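Local coordinates for putative polyketide synthase (Brevibacillus brevis, PDB 6HP2), which probably takes part in synthesis of the antibiotic bacillaene as a trans-AT polyketide synthase, here represented by its S-adenosyl-L-homocysteine-bound O-methyltransferase domain, at residues L190-N204 against L279-K293. Sequence-based numbering, arbitrary orientation.
Sequences LNEEGTVLLIDYIAN and LERGWISYCLFKLKK
Strands 194-203 and 284-293 run antiparallel in the central sheet of the Rossmann-like methyltransferase domain, 284-293 being the reversed seventh strand of the class I fold, paired with 194-203, the fifth. Four backbone pairs, V196 with L291, L198 with F289, D200 with C287 and I202 with S285, are each doubly hydrogen-bonded. On their face, the F289 side chain spans three residues of the other strand: CB meets L198 CB, and of the ring atoms CE1 approaches D200 CB at 3.8 Å and CZ reaches I202 CG1 at 3.7 Å. On the opposite face Y286 turns its edge to the face of Y201 in an offset edge-to-face pair (planes at 81°), with Y286 CD2 3.7 Å from Y201 CE1. Y286 CG lies anti to its own backbone N (chi1 -179°), carrying the phenol over to I199, whose CG2 lies 3.4 Å from Y286 CZ. I284 CD1 packs against Y201 CE1 at 3.6 Å. Both ends are tied by side chains. N204 ND2 donates to S285 OG (2.9 Å) and to O of G282, the positive-phi residue of a Schellman motif closing helix 263-281; at the other end K293 NZ grips L190 O (2.9 Å) and also S187 O, while K292 NZ donates to T195 OG1. Y286 OH bonds to E171, just after strand 164-170. That strand and 233-240 flank the pair. Helix 221-230 covers the F289 face through W224; helix 70-88 covers the other, where I199 lies near R84, an S-adenosyl-L-homocysteine-binding residue.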
# COMPACT_ATOMS: atom_id res chain seq x y z
N LEU A 190 -8.67 8.40 -13.56
CA LEU A 190 -9.60 8.27 -12.45
C LEU A 190 -10.94 8.90 -12.84
O LEU A 190 -11.01 10.09 -13.22
CB LEU A 190 -9.04 8.93 -11.20
CG LEU A 190 -9.85 8.70 -9.89
CD1 LEU A 190 -9.79 7.33 -9.45
CD2 LEU A 190 -9.35 9.68 -8.83
N ASN A 191 -12.00 8.11 -12.73
CA ASN A 191 -13.33 8.65 -13.02
C ASN A 191 -13.65 9.74 -12.00
O ASN A 191 -13.20 9.71 -10.85
CB ASN A 191 -14.37 7.55 -12.97
CG ASN A 191 -14.35 6.67 -14.22
OD1 ASN A 191 -14.01 7.12 -15.32
ND2 ASN A 191 -14.73 5.41 -14.07
N GLU A 192 -14.50 10.70 -12.40
CA GLU A 192 -14.76 11.87 -11.57
C GLU A 192 -15.10 11.52 -10.13
O GLU A 192 -14.67 12.21 -9.20
CB GLU A 192 -15.91 12.70 -12.17
CG GLU A 192 -15.51 13.62 -13.29
CD GLU A 192 -14.89 12.89 -14.46
OE1 GLU A 192 -15.05 11.65 -14.54
OE2 GLU A 192 -14.24 13.54 -15.30
N GLU A 193 -15.96 10.50 -9.92
CA GLU A 193 -16.35 10.08 -8.56
C GLU A 193 -15.45 8.96 -8.00
O GLU A 193 -15.79 8.32 -7.00
CB GLU A 193 -17.81 9.63 -8.56
CG GLU A 193 -18.79 10.70 -9.01
CD GLU A 193 -18.89 11.87 -8.03
OE1 GLU A 193 -18.29 11.79 -6.94
OE2 GLU A 193 -19.56 12.86 -8.37
N GLY A 194 -14.36 8.73 -8.61
CA GLY A 194 -13.47 7.65 -8.16
C GLY A 194 -12.65 7.94 -6.88
O GLY A 194 -12.57 9.05 -6.36
N THR A 195 -12.01 6.87 -6.38
CA THR A 195 -11.14 6.94 -5.21
C THR A 195 -9.76 6.42 -5.55
O THR A 195 -9.62 5.46 -6.32
CB THR A 195 -11.77 6.09 -4.07
OG1 THR A 195 -13.11 6.56 -3.83
CG2 THR A 195 -11.02 6.25 -2.80
N VAL A 196 -8.78 7.09 -4.99
CA VAL A 196 -7.42 6.60 -4.94
C VAL A 196 -7.13 6.13 -3.51
O VAL A 196 -7.26 6.90 -2.56
CB VAL A 196 -6.41 7.64 -5.42
CG1 VAL A 196 -5.00 6.95 -5.49
CG2 VAL A 196 -6.85 8.21 -6.69
N LEU A 197 -6.64 4.89 -3.37
CA LEU A 197 -6.25 4.33 -2.09
C LEU A 197 -4.75 4.01 -2.11
O LEU A 197 -4.27 3.19 -2.91
CB LEU A 197 -7.08 3.10 -1.78
CG LEU A 197 -8.56 3.26 -1.70
CD1 LEU A 197 -9.30 1.90 -1.64
CD2 LEU A 197 -8.93 4.09 -0.49
N LEU A 198 -4.03 4.64 -1.21
CA LEU A 198 -2.61 4.42 -1.06
C LEU A 198 -2.25 3.99 0.34
O LEU A 198 -2.88 4.38 1.33
CB LEU A 198 -1.84 5.69 -1.35
CG LEU A 198 -2.12 6.41 -2.61
CD1 LEU A 198 -1.27 7.73 -2.56
CD2 LEU A 198 -1.75 5.64 -3.80
N ILE A 199 -1.18 3.18 0.41
CA ILE A 199 -0.43 2.95 1.62
C ILE A 199 0.97 3.42 1.27
O ILE A 199 1.60 2.84 0.39
CB ILE A 199 -0.44 1.49 2.09
CG1 ILE A 199 -1.87 1.02 2.41
CG2 ILE A 199 0.46 1.32 3.32
CD1 ILE A 199 -1.96 -0.29 3.09
N ASP A 200 1.48 4.41 2.02
CA ASP A 200 2.70 5.08 1.58
C ASP A 200 3.33 5.82 2.75
O ASP A 200 2.76 5.96 3.85
CB ASP A 200 2.42 6.02 0.42
CG ASP A 200 3.43 5.90 -0.69
OD1 ASP A 200 4.62 5.78 -0.39
OD2 ASP A 200 3.00 5.97 -1.88
N TYR A 201 4.55 6.27 2.50
CA TYR A 201 5.31 7.04 3.49
C TYR A 201 5.24 8.56 3.33
O TYR A 201 5.20 9.10 2.22
CB TYR A 201 6.76 6.60 3.45
CG TYR A 201 7.04 5.28 4.05
CD1 TYR A 201 6.95 5.09 5.43
CD2 TYR A 201 7.45 4.17 3.27
CE1 TYR A 201 7.26 3.89 6.00
CE2 TYR A 201 7.76 2.96 3.87
CZ TYR A 201 7.63 2.81 5.21
OH TYR A 201 7.93 1.59 5.86
N ILE A 202 5.23 9.23 4.47
CA ILE A 202 5.40 10.68 4.55
C ILE A 202 6.69 10.97 5.32
O ILE A 202 6.91 10.41 6.41
CB ILE A 202 4.20 11.33 5.25
CG1 ILE A 202 2.90 11.02 4.52
CG2 ILE A 202 4.42 12.84 5.44
CD1 ILE A 202 1.67 11.47 5.35
N ALA A 203 7.50 11.89 4.81
CA ALA A 203 8.72 12.26 5.50
C ALA A 203 8.38 13.44 6.42
O ALA A 203 7.78 14.42 5.97
CB ALA A 203 9.83 12.61 4.51
N ASN A 204 8.76 13.35 7.69
CA ASN A 204 8.49 14.40 8.69
C ASN A 204 9.62 15.39 8.83
O ASN A 204 9.76 16.04 9.87
CB ASN A 204 8.16 13.74 10.02
CG ASN A 204 6.93 12.91 9.91
OD1 ASN A 204 5.92 13.40 9.33
ND2 ASN A 204 6.99 11.64 10.31
N LEU A 279 11.17 4.84 11.06
CA LEU A 279 9.89 4.92 11.78
C LEU A 279 10.11 5.12 13.28
O LEU A 279 9.40 5.90 13.91
CB LEU A 279 8.99 3.66 11.55
CG LEU A 279 8.39 3.45 10.25
CD1 LEU A 279 7.91 1.98 10.04
CD2 LEU A 279 7.17 4.44 10.12
N GLU A 280 11.08 4.41 13.86
CA GLU A 280 11.33 4.54 15.29
C GLU A 280 11.83 5.94 15.63
O GLU A 280 11.46 6.48 16.67
CB GLU A 280 12.36 3.49 15.75
CG GLU A 280 12.55 3.46 17.27
CD GLU A 280 13.47 2.34 17.73
OE1 GLU A 280 13.99 1.61 16.86
OE2 GLU A 280 13.67 2.20 18.95
N ARG A 281 12.68 6.53 14.78
CA ARG A 281 13.15 7.89 15.00
C ARG A 281 12.03 8.91 14.85
O ARG A 281 12.13 10.04 15.34
CB ARG A 281 14.25 8.22 14.01
CG ARG A 281 15.47 7.27 14.03
CD ARG A 281 16.41 7.53 15.13
NE ARG A 281 17.49 6.54 15.08
CZ ARG A 281 18.66 6.67 15.70
NH1 ARG A 281 18.91 7.75 16.43
NH2 ARG A 281 19.56 5.70 15.60
N GLY A 282 11.03 8.60 14.06
CA GLY A 282 9.94 9.51 13.70
C GLY A 282 10.19 10.28 12.42
O GLY A 282 9.41 11.16 12.07
N TRP A 283 11.21 9.90 11.67
CA TRP A 283 11.55 10.61 10.45
C TRP A 283 10.53 10.40 9.36
O TRP A 283 10.40 11.27 8.47
CB TRP A 283 12.92 10.18 9.91
CG TRP A 283 14.03 10.54 10.85
CD1 TRP A 283 14.01 11.48 11.83
CD2 TRP A 283 15.29 9.89 10.92
NE1 TRP A 283 15.21 11.46 12.53
CE2 TRP A 283 16.02 10.50 11.96
CE3 TRP A 283 15.87 8.84 10.19
CZ2 TRP A 283 17.35 10.10 12.31
CZ3 TRP A 283 17.19 8.45 10.52
CH2 TRP A 283 17.90 9.07 11.58
N ILE A 284 9.89 9.23 9.34
CA ILE A 284 8.84 8.96 8.37
C ILE A 284 7.61 8.46 9.07
O ILE A 284 7.66 7.99 10.21
CB ILE A 284 9.27 7.95 7.30
CG1 ILE A 284 9.65 6.63 7.97
CG2 ILE A 284 10.44 8.53 6.51
CD1 ILE A 284 10.26 5.56 6.98
N SER A 285 6.49 8.63 8.39
CA SER A 285 5.20 8.11 8.82
C SER A 285 4.67 7.18 7.74
O SER A 285 4.65 7.52 6.55
CB SER A 285 4.18 9.24 9.07
OG SER A 285 4.60 10.05 10.14
N TYR A 286 4.14 6.01 8.16
CA TYR A 286 3.56 5.02 7.28
C TYR A 286 2.07 5.28 7.37
O TYR A 286 1.49 5.10 8.43
CB TYR A 286 3.85 3.66 7.86
CG TYR A 286 3.34 2.49 7.08
CD1 TYR A 286 2.04 2.04 7.19
CD2 TYR A 286 4.20 1.76 6.31
CE1 TYR A 286 1.62 0.92 6.49
CE2 TYR A 286 3.80 0.68 5.60
CZ TYR A 286 2.53 0.23 5.73
OH TYR A 286 2.16 -0.87 4.99
N CYS A 287 1.44 5.70 6.28
CA CYS A 287 0.03 6.03 6.37
C CYS A 287 -0.90 5.47 5.30
O CYS A 287 -0.46 5.13 4.20
CB CYS A 287 -0.13 7.55 6.34
SG CYS A 287 0.76 8.51 7.59
N LEU A 288 -2.19 5.39 5.63
CA LEU A 288 -3.19 4.94 4.68
C LEU A 288 -3.86 6.21 4.13
O LEU A 288 -4.39 7.01 4.90
CB LEU A 288 -4.25 4.05 5.34
CG LEU A 288 -3.81 3.04 6.40
CD1 LEU A 288 -5.03 2.31 6.95
CD2 LEU A 288 -2.81 2.06 5.82
N PHE A 289 -3.84 6.40 2.82
CA PHE A 289 -4.43 7.57 2.17
C PHE A 289 -5.72 7.19 1.44
O PHE A 289 -5.70 6.25 0.63
CB PHE A 289 -3.53 8.19 1.08
CG PHE A 289 -2.19 8.67 1.54
CD1 PHE A 289 -1.25 7.79 2.02
CD2 PHE A 289 -1.83 9.97 1.36
CE1 PHE A 289 0.02 8.24 2.36
CE2 PHE A 289 -0.57 10.44 1.74
CZ PHE A 289 0.34 9.57 2.24
N LYS A 290 -6.78 7.97 1.64
CA LYS A 290 -8.01 7.87 0.83
C LYS A 290 -8.23 9.22 0.15
O LYS A 290 -8.50 10.25 0.81
CB LYS A 290 -9.20 7.47 1.68
CG LYS A 290 -8.83 6.37 2.65
CD LYS A 290 -10.11 5.73 3.27
CE LYS A 290 -9.70 4.59 4.17
NZ LYS A 290 -10.86 3.85 4.72
N LEU A 291 -8.10 9.20 -1.18
CA LEU A 291 -8.13 10.44 -1.96
C LEU A 291 -9.34 10.45 -2.89
O LEU A 291 -9.76 9.40 -3.42
CB LEU A 291 -6.86 10.59 -2.83
CG LEU A 291 -5.52 10.24 -2.16
CD1 LEU A 291 -4.38 10.25 -3.17
CD2 LEU A 291 -5.22 11.24 -1.06
N LYS A 292 -9.80 11.66 -3.18
CA LYS A 292 -10.89 11.94 -4.10
C LYS A 292 -10.39 12.99 -5.06
O LYS A 292 -9.47 13.76 -4.75
CB LYS A 292 -12.15 12.42 -3.34
CG LYS A 292 -12.71 11.43 -2.36
CD LYS A 292 -13.36 10.23 -3.04
CE LYS A 292 -13.84 9.20 -2.03
NZ LYS A 292 -14.90 8.30 -2.60
N LYS A 293 -11.09 13.10 -6.19
CA LYS A 293 -10.82 14.15 -7.16
C LYS A 293 -11.65 15.40 -6.87
O LYS A 293 -12.84 15.31 -6.60
CB LYS A 293 -11.12 13.68 -8.56
CG LYS A 293 -10.10 14.00 -9.62
CD LYS A 293 -10.40 13.15 -10.89
CE LYS A 293 -9.47 13.50 -12.05
NZ LYS A 293 -9.90 12.79 -13.29
O HOH W 1 -13.28 11.53 -6.91
O HOH W 2 -15.34 14.89 -7.49
O HOH W 3 3.42 12.60 8.72